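PDB 6W1G: 2-oxoadipate dioxygenase/decarboxylase from Pseudomonas putida, which catalyses the iron(II)-dependent decarboxylation and hydroxylation of 2-oxoadipate to D-2-hydroxyglutarate in D-lysine catabolism. Local coordinates for residues V7-A19 / A115-R127. Sequence-based numbering, arbitrary orientation.
Sequences VSPDSIRAQFSAA and AVHEQSLHVSPFR
R13 reaches from helix 9-19 to the carbonyl of S124, where helix 118-123 has just ended, and illustrates how an arginine can hold a backbone turn by a single carbonyl oxygen. NE and NH2 grip S124 O side-on, each at 2.9 Å; NH2 arrives on a lone pair in the carbonyl plane, whereas NE sits 40° out of it. The S120 carbonyl lies at the same guanidinium edge, its O 2.8 Å from R13 NH2. CG stands anti to the backbone N, and the bend at chi3 turns the guanidinium back along its own helix. There D10, one turn earlier, receives it end-on in a salt bridge, OD1 lying 2.9 Å from R13 NH2, while NH1 also bonds to the M91 carbonyl. With an alanine at R13, the S124 carbonyl is likely to lose both of its arginine donors and the D10 carboxylate its charged mate.

The segments 9-19 and 118-123 run at 35° to each other, and their contact joins the N-terminal helix to the connection between strands 108-114 and 127-133, antiparallel neighbours in the mixed sheet that carries metal ligands H70 and H226. S124 makes an ST turn in this connection, its OG accepting from F126 N.

At the D10 end a water lies between D10 OD2 and S120 OG, at unusually short distances from both.

Van der Waals packing accounts for much of the remaining contact. The A115 methyl lies over one face of the guanidinium, and V123 CG1 meets D10 CB at 3.7 Å. Further along, S17 CB forms a CH-pi contact over the F126 ring, 3.9 Å from its centroid, while S17 OG bonds to R69. F16 meets F126 obliquely, planes at 63°, with CD2 3.6 Å from F126 CE2; the F126 side chain is about 6 Å from that of H70.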
ATOM      1  N   VAL A   7       9.503  13.393 -19.349  1.00 14.09           N
ATOM      2  CA  VAL A   7       9.074  12.000 -19.185  1.00 14.72           C
ATOM      3  C   VAL A   7       7.807  11.965 -18.342  1.00 14.84           C
ATOM      4  O   VAL A   7       7.529  12.858 -17.558  1.00 16.97           O
ATOM      5  CB  VAL A   7      10.172  11.098 -18.602  1.00 16.12           C
ATOM      6  CG1 VAL A   7      11.361  11.063 -19.548  1.00 19.30           C
ATOM      7  CG2 VAL A   7      10.608  11.551 -17.273  1.00 17.71           C
ATOM      8  N   SER A   8       7.027  10.919 -18.500  1.00 13.11           N
ATOM      9  CA  SER A   8       5.784  10.854 -17.760  1.00 13.25           C
ATOM     10  C   SER A   8       6.100  10.678 -16.276  1.00 11.76           C
ATOM     11  O   SER A   8       7.018   9.915 -15.906  1.00 12.52           O
ATOM     12  CB  SER A   8       4.966   9.687 -18.230  1.00 15.74           C
ATOM     13  OG  SER A   8       5.569   8.515 -17.851  1.00 18.63           O
ATOM     14  N   PRO A   9       5.317  11.298 -15.395  1.00 11.96           N
ATOM     15  CA  PRO A   9       5.482  11.003 -13.975  1.00 11.85           C
ATOM     16  C   PRO A   9       5.346   9.518 -13.662  1.00 11.85           C
ATOM     17  O   PRO A   9       6.022   9.009 -12.760  1.00 12.10           O
ATOM     18  CB  PRO A   9       4.358  11.825 -13.334  1.00 12.55           C
ATOM     19  CG  PRO A   9       4.186  12.989 -14.285  1.00 15.37           C
ATOM     20  CD  PRO A   9       4.382  12.415 -15.639  1.00 13.06           C
ATOM     21  N   ASP A  10       4.482   8.801 -14.392  1.00 12.44           N
ATOM     22  CA  ASP A  10       4.341   7.366 -14.143  1.00 12.71           C
ATOM     23  C   ASP A  10       5.644   6.622 -14.403  1.00 12.38           C
ATOM     24  O   ASP A  10       5.992   5.679 -13.684  1.00 12.94           O
ATOM     25  CB  ASP A  10       3.248   6.782 -15.053  1.00 14.94           C
ATOM     26  CG  ASP A  10       1.862   7.321 -14.762  1.00 19.67           C
ATOM     27  OD1 ASP A  10       1.523   7.663 -13.610  1.00 20.30           O
ATOM     28  OD2 ASP A  10       1.086   7.377 -15.725  1.00 25.28           O
ATOM     29  N   SER A  11       6.400   7.040 -15.417  1.00 12.43           N
ATOM     30  CA  SER A  11       7.678   6.395 -15.711  1.00 12.07           C
ATOM     31  C   SER A  11       8.688   6.672 -14.614  1.00 11.98           C
ATOM     32  O   SER A  11       9.497   5.808 -14.273  1.00 12.33           O
ATOM     33  CB  SER A  11       8.211   6.811 -17.076  1.00 14.29           C
ATOM     34  OG  SER A  11       8.689   8.138 -17.102  1.00 16.88           O
ATOM     35  N   ILE A  12       8.707   7.892 -14.086  1.00 10.99           N
ATOM     36  CA  ILE A  12       9.594   8.201 -12.967  1.00 11.35           C
ATOM     37  C   ILE A  12       9.239   7.330 -11.756  1.00 10.36           C
ATOM     38  O   ILE A  12      10.132   6.796 -11.084  1.00 10.95           O
ATOM     39  CB  ILE A  12       9.537   9.690 -12.582  1.00 10.20           C
ATOM     40  CG1 ILE A  12       9.782  10.579 -13.812  1.00 11.55           C
ATOM     41  CG2 ILE A  12      10.583  10.016 -11.542  1.00 12.74           C
ATOM     42  CD1 ILE A  12       9.748  12.089 -13.502  1.00 12.26           C
ATOM     43  N   ARG A  13       7.935   7.173 -11.468  1.00 10.59           N
ATOM     44  CA  ARG A  13       7.513   6.326 -10.362  1.00 10.00           C
ATOM     45  C   ARG A  13       7.996   4.894 -10.549  1.00 10.08           C
ATOM     46  O   ARG A  13       8.503   4.270  -9.612  1.00 10.14           O
ATOM     47  CB  ARG A  13       5.993   6.367 -10.245  1.00 10.19           C
ATOM     48  CG  ARG A  13       5.472   5.620  -9.056  1.00 10.52           C
ATOM     49  CD  ARG A  13       3.990   5.819  -8.800  1.00 11.71           C
ATOM     50  NE  ARG A  13       3.166   5.348  -9.879  1.00 11.86           N
ATOM     51  CZ  ARG A  13       2.596   6.061 -10.844  1.00 11.45           C
ATOM     52  NH1 ARG A  13       2.739   7.364 -10.934  1.00 12.32           N
ATOM     53  NH2 ARG A  13       1.869   5.439 -11.757  1.00 11.95           N
ATOM     54  N   ALA A  14       7.857   4.341 -11.767  1.00 10.57           N
ATOM     55  CA  ALA A  14       8.319   2.961 -11.978  1.00 10.82           C
ATOM     56  C   ALA A  14       9.805   2.849 -11.750  1.00 10.74           C
ATOM     57  O   ALA A  14      10.294   1.880 -11.143  1.00 11.11           O
ATOM     58  CB  ALA A  14       7.951   2.512 -13.390  1.00 11.76           C
ATOM     59  N   GLN A  15      10.567   3.832 -12.243  1.00 10.74           N
ATOM     60  CA  GLN A  15      12.015   3.825 -12.054  1.00 11.07           C
ATOM     61  C   GLN A  15      12.399   3.953 -10.583  1.00 11.67           C
ATOM     62  O   GLN A  15      13.339   3.289 -10.100  1.00 11.92           O
ATOM     63  CB  GLN A  15      12.628   4.953 -12.864  1.00 14.34           C
ATOM     64  CG  GLN A  15      12.657   4.672 -14.347  1.00 19.51           C
ATOM     65  CD  GLN A  15      13.078   5.856 -15.164  1.00 27.92           C
ATOM     66  OE1 GLN A  15      13.229   6.959 -14.650  1.00 32.55           O
ATOM     67  NE2 GLN A  15      13.251   5.638 -16.452  1.00 33.93           N
ATOM     68  N   PHE A  16      11.685   4.799  -9.851  1.00 10.85           N
ATOM     69  CA  PHE A  16      11.951   4.976  -8.433  1.00 10.54           C
ATOM     70  C   PHE A  16      11.654   3.706  -7.658  1.00 10.98           C
ATOM     71  O   PHE A  16      12.454   3.283  -6.809  1.00 11.12           O
ATOM     72  CB  PHE A  16      11.119   6.148  -7.895  1.00 10.90           C
ATOM     73  CG  PHE A  16      11.305   6.422  -6.433  1.00 11.29           C
ATOM     74  CD1 PHE A  16      12.413   7.106  -5.968  1.00 13.89           C
ATOM     75  CD2 PHE A  16      10.383   5.994  -5.514  1.00 15.83           C
ATOM     76  CE1 PHE A  16      12.592   7.354  -4.603  1.00 14.92           C
ATOM     77  CE2 PHE A  16      10.574   6.235  -4.167  1.00 17.82           C
ATOM     78  CZ  PHE A  16      11.680   6.906  -3.713  1.00 15.96           C
ATOM     79  N   SER A  17      10.513   3.063  -7.939  1.00 10.09           N
ATOM     80  CA  SER A  17      10.174   1.817  -7.262  1.00  9.46           C
ATOM     81  C   SER A  17      11.268   0.786  -7.509  1.00 10.70           C
ATOM     82  O   SER A  17      11.700   0.054  -6.606  1.00 10.79           O
ATOM     83  CB  SER A  17       8.850   1.324  -7.775  1.00 10.42           C
ATOM     84  OG  SER A  17       8.530   0.089  -7.173  1.00 11.48           O
ATOM     85  N   ALA A  18      11.710   0.658  -8.768  1.00 10.99           N
ATOM     86  CA  ALA A  18      12.747  -0.323  -9.081  1.00 11.90           C
ATOM     87  C   ALA A  18      14.063  -0.012  -8.390  1.00 12.06           C
ATOM     88  O   ALA A  18      14.748  -0.922  -7.878  1.00 12.43           O
ATOM     89  CB  ALA A  18      12.975  -0.389 -10.596  1.00 13.38           C
ATOM     90  N   ALA A  19      14.436   1.277  -8.343  1.00 11.74           N
ATOM     91  CA  ALA A  19      15.682   1.658  -7.664  1.00 12.20           C
ATOM     92  C   ALA A  19      15.577   1.426  -6.165  1.00 11.46           C
ATOM     93  O   ALA A  19      16.560   1.014  -5.527  1.00 12.53           O
ATOM     94  CB  ALA A  19      16.029   3.115  -7.978  1.00 13.79           C
ATOM     95  N   ALA A 115      -0.542   6.755  -7.237  1.00  8.77           N
ATOM     96  CA  ALA A 115      -1.317   7.208  -8.380  1.00  9.67           C
ATOM     97  C   ALA A 115      -2.768   6.800  -8.157  1.00  9.10           C
ATOM     98  O   ALA A 115      -3.107   5.954  -7.341  1.00  9.82           O
ATOM     99  CB  ALA A 115      -0.760   6.594  -9.631  1.00 10.05           C
ATOM    100  N   VAL A 116      -3.648   7.436  -8.915  1.00 11.57           N
ATOM    101  CA  VAL A 116      -5.082   7.335  -8.651  1.00 13.07           C
ATOM    102  C   VAL A 116      -5.911   6.741  -9.787  1.00 13.46           C
ATOM    103  O   VAL A 116      -7.043   6.284  -9.547  1.00 14.37           O
ATOM    104  CB  VAL A 116      -5.666   8.674  -8.171  1.00 14.71           C
ATOM    105  CG1 VAL A 116      -4.939   9.156  -6.894  1.00 16.08           C
ATOM    106  CG2 VAL A 116      -5.684   9.686  -9.294  1.00 17.19           C
ATOM    107  N   HIS A 117      -5.417   6.723 -10.995  1.00 12.01           N
ATOM    108  CA  HIS A 117      -6.174   6.336 -12.172  1.00 11.83           C
ATOM    109  C   HIS A 117      -5.648   4.973 -12.601  1.00 12.18           C
ATOM    110  O   HIS A 117      -4.422   4.761 -12.577  1.00 12.36           O
ATOM    111  CB  HIS A 117      -5.954   7.370 -13.248  1.00 12.20           C
ATOM    112  CG  HIS A 117      -6.726   7.185 -14.488  1.00 12.51           C
ATOM    113  ND1 HIS A 117      -6.453   6.189 -15.402  1.00 14.56           N
ATOM    114  CD2 HIS A 117      -7.698   7.948 -15.043  1.00 13.22           C
ATOM    115  CE1 HIS A 117      -7.223   6.351 -16.461  1.00 14.81           C
ATOM    116  NE2 HIS A 117      -7.985   7.416 -16.270  1.00 14.89           N
ATOM    117  N   GLU A 118      -6.545   4.087 -13.022  1.00 13.12           N
ATOM    118  CA  GLU A 118      -6.145   2.738 -13.416  1.00 14.95           C
ATOM    119  C   GLU A 118      -5.065   2.688 -14.470  1.00 14.06           C
ATOM    120  O   GLU A 118      -4.246   1.767 -14.446  1.00 14.33           O
ATOM    121  CB  GLU A 118      -7.357   1.932 -13.884  1.00 17.72           C
ATOM    122  CG  GLU A 118      -8.150   2.535 -15.048  1.00 18.66           C
ATOM    123  CD  GLU A 118      -9.153   3.622 -14.658  1.00 16.48           C
ATOM    124  OE1 GLU A 118      -9.281   3.974 -13.488  1.00 15.71           O
ATOM    125  OE2 GLU A 118      -9.807   4.176 -15.572  1.00 18.36           O
ATOM    126  N   GLN A 119      -5.028   3.624 -15.416  1.00 13.82           N
ATOM    127  CA  GLN A 119      -3.983   3.555 -16.430  1.00 13.89           C
ATOM    128  C   GLN A 119      -2.628   3.929 -15.833  1.00 12.33           C
ATOM    129  O   GLN A 119      -1.607   3.354 -16.185  1.00 13.66           O
ATOM    130  CB  GLN A 119      -4.298   4.457 -17.611  1.00 17.23           C
ATOM    131  CG  GLN A 119      -3.207   4.426 -18.714  1.00 25.17           C
ATOM    132  CD  GLN A 119      -2.751   3.011 -19.137  1.00 30.27           C
ATOM    133  OE1 GLN A 119      -3.570   2.106 -19.296  1.00 36.65           O
ATOM    134  NE2 GLN A 119      -1.426   2.833 -19.337  1.00 27.92           N
ATOM    135  N   SER A 120      -2.604   4.906 -14.946  1.00 11.00           N
ATOM    136  CA  SER A 120      -1.369   5.252 -14.242  1.00 11.19           C
ATOM    137  C   SER A 120      -0.901   4.085 -13.383  1.00 10.60           C
ATOM    138  O   SER A 120       0.294   3.742 -13.370  1.00 11.18           O
ATOM    139  CB  SER A 120      -1.572   6.458 -13.348  1.00 11.07           C
ATOM    140  OG  SER A 120      -2.199   7.525 -14.009  1.00 17.09           O
ATOM    141  N   LEU A 121      -1.840   3.485 -12.630  1.00 10.78           N
ATOM    142  CA  LEU A 121      -1.547   2.354 -11.765  1.00 10.47           C
ATOM    143  C   LEU A 121      -1.005   1.195 -12.576  1.00 11.34           C
ATOM    144  O   LEU A 121      -0.183   0.417 -12.088  1.00 11.72           O
ATOM    145  CB  LEU A 121      -2.806   1.982 -10.998  1.00 11.03           C
ATOM    146  CG  LEU A 121      -3.241   3.011  -9.983  1.00 12.19           C
ATOM    147  CD1 LEU A 121      -4.694   2.907  -9.578  1.00 12.93           C
ATOM    148  CD2 LEU A 121      -2.365   2.905  -8.744  1.00 13.30           C
ATOM    149  N   HIS A 122      -1.479   1.051 -13.803  1.00 11.41           N
ATOM    150  CA  HIS A 122      -0.999  -0.002 -14.671  1.00 12.20           C
ATOM    151  C   HIS A 122       0.465   0.154 -14.966  1.00 12.51           C
ATOM    152  O   HIS A 122       1.207  -0.828 -15.014  1.00 14.44           O
ATOM    153  CB  HIS A 122      -1.836   0.022 -15.934  1.00 13.01           C
ATOM    154  CG  HIS A 122      -1.451  -0.997 -16.937  1.00 14.65           C
ATOM    155  ND1 HIS A 122      -1.851  -2.309 -16.843  1.00 17.19           N
ATOM    156  CD2 HIS A 122      -0.654  -0.909 -18.026  1.00 19.24           C
ATOM    157  CE1 HIS A 122      -1.375  -2.976 -17.871  1.00 20.12           C
ATOM    158  NE2 HIS A 122      -0.609  -2.174 -18.578  1.00 20.79           N
ATOM    159  N   VAL A 123       0.895   1.380 -15.249  1.00 11.48           N
ATOM    160  CA  VAL A 123       2.311   1.650 -15.502  1.00 12.63           C
ATOM    161  C   VAL A 123       3.138   1.408 -14.230  1.00 11.79           C
ATOM    162  O   VAL A 123       4.213   0.790 -14.288  1.00 12.59           O
ATOM    163  CB  VAL A 123       2.521   3.059 -16.053  1.00 13.52           C
ATOM    164  CG1 VAL A 123       4.037   3.357 -16.210  1.00 14.48           C
ATOM    165  CG2 VAL A 123       1.785   3.209 -17.366  1.00 14.89           C
ATOM    166  N   SER A 124       2.649   1.849 -13.086  1.00 11.03           N
ATOM    167  CA  SER A 124       3.275   1.527 -11.809  1.00  9.89           C
ATOM    168  C   SER A 124       2.296   1.717 -10.678  1.00 10.20           C
ATOM    169  O   SER A 124       1.833   2.859 -10.457  1.00 10.77           O
ATOM    170  CB  SER A 124       4.499   2.381 -11.511  1.00 11.60           C
ATOM    171  OG  SER A 124       4.986   2.066 -10.201  1.00 12.25           O
ATOM    172  N   PRO A 125       2.026   0.677  -9.882  1.00  9.48           N
ATOM    173  CA  PRO A 125       1.130   0.823  -8.745  1.00  9.68           C
ATOM    174  C   PRO A 125       1.874   1.083  -7.440  1.00  9.58           C
ATOM    175  O   PRO A 125       1.316   0.911  -6.347  1.00 10.52           O
ATOM    176  CB  PRO A 125       0.437  -0.535  -8.682  1.00 10.84           C
ATOM    177  CG  PRO A 125       1.534  -1.458  -9.064  1.00 11.73           C
ATOM    178  CD  PRO A 125       2.304  -0.751 -10.175  1.00 11.19           C
ATOM    179  N   PHE A 126       3.119   1.536  -7.532  1.00  9.74           N
ATOM    180  CA  PHE A 126       3.904   1.804  -6.324  1.00 10.23           C
ATOM    181  C   PHE A 126       3.185   2.764  -5.405  1.00 10.25           C
ATOM    182  O   PHE A 126       2.681   3.805  -5.846  1.00 10.88           O
ATOM    183  CB  PHE A 126       5.262   2.368  -6.727  1.00 10.29           C
ATOM    184  CG  PHE A 126       6.214   2.557  -5.617  1.00 10.85           C
ATOM    185  CD1 PHE A 126       6.639   1.476  -4.860  1.00 12.43           C
ATOM    186  CD2 PHE A 126       6.736   3.808  -5.338  1.00 12.03           C
ATOM    187  CE1 PHE A 126       7.569   1.647  -3.834  1.00 14.69           C
ATOM    188  CE2 PHE A 126       7.675   3.981  -4.349  1.00 15.06           C
ATOM    189  CZ  PHE A 126       8.090   2.894  -3.590  1.00 16.48           C
ATOM    190  N   ARG A 127       3.212   2.455  -4.120  1.00 10.04           N
ATOM    191  CA  ARG A 127       2.652   3.332  -3.084  1.00 10.19           C
ATOM    192  C   ARG A 127       3.662   3.451  -1.961  1.00 10.06           C
ATOM    193  O   ARG A 127       4.438   2.530  -1.740  1.00 10.52           O
ATOM    194  CB  ARG A 127       1.365   2.845  -2.382  1.00 13.72           C
ATOM    195  CG  ARG A 127       0.353   2.149  -3.185  1.00 13.61           C
ATOM    196  CD  ARG A 127       0.464   0.654  -2.992  1.00 14.86           C
ATOM    197  NE  ARG A 127      -0.519   0.021  -3.780  1.00 11.07           N
ATOM    198  CZ  ARG A 127      -0.361  -1.160  -4.397  1.00 10.86           C
ATOM    199  NH1 ARG A 127      -1.292  -1.668  -5.144  1.00 12.95           N
ATOM    200  NH2 ARG A 127       0.773  -1.852  -4.247  1.00 14.33           N
TER
HETATM  201  O   HOH W   1      -1.124   8.362 -16.156  1.00 23.29           O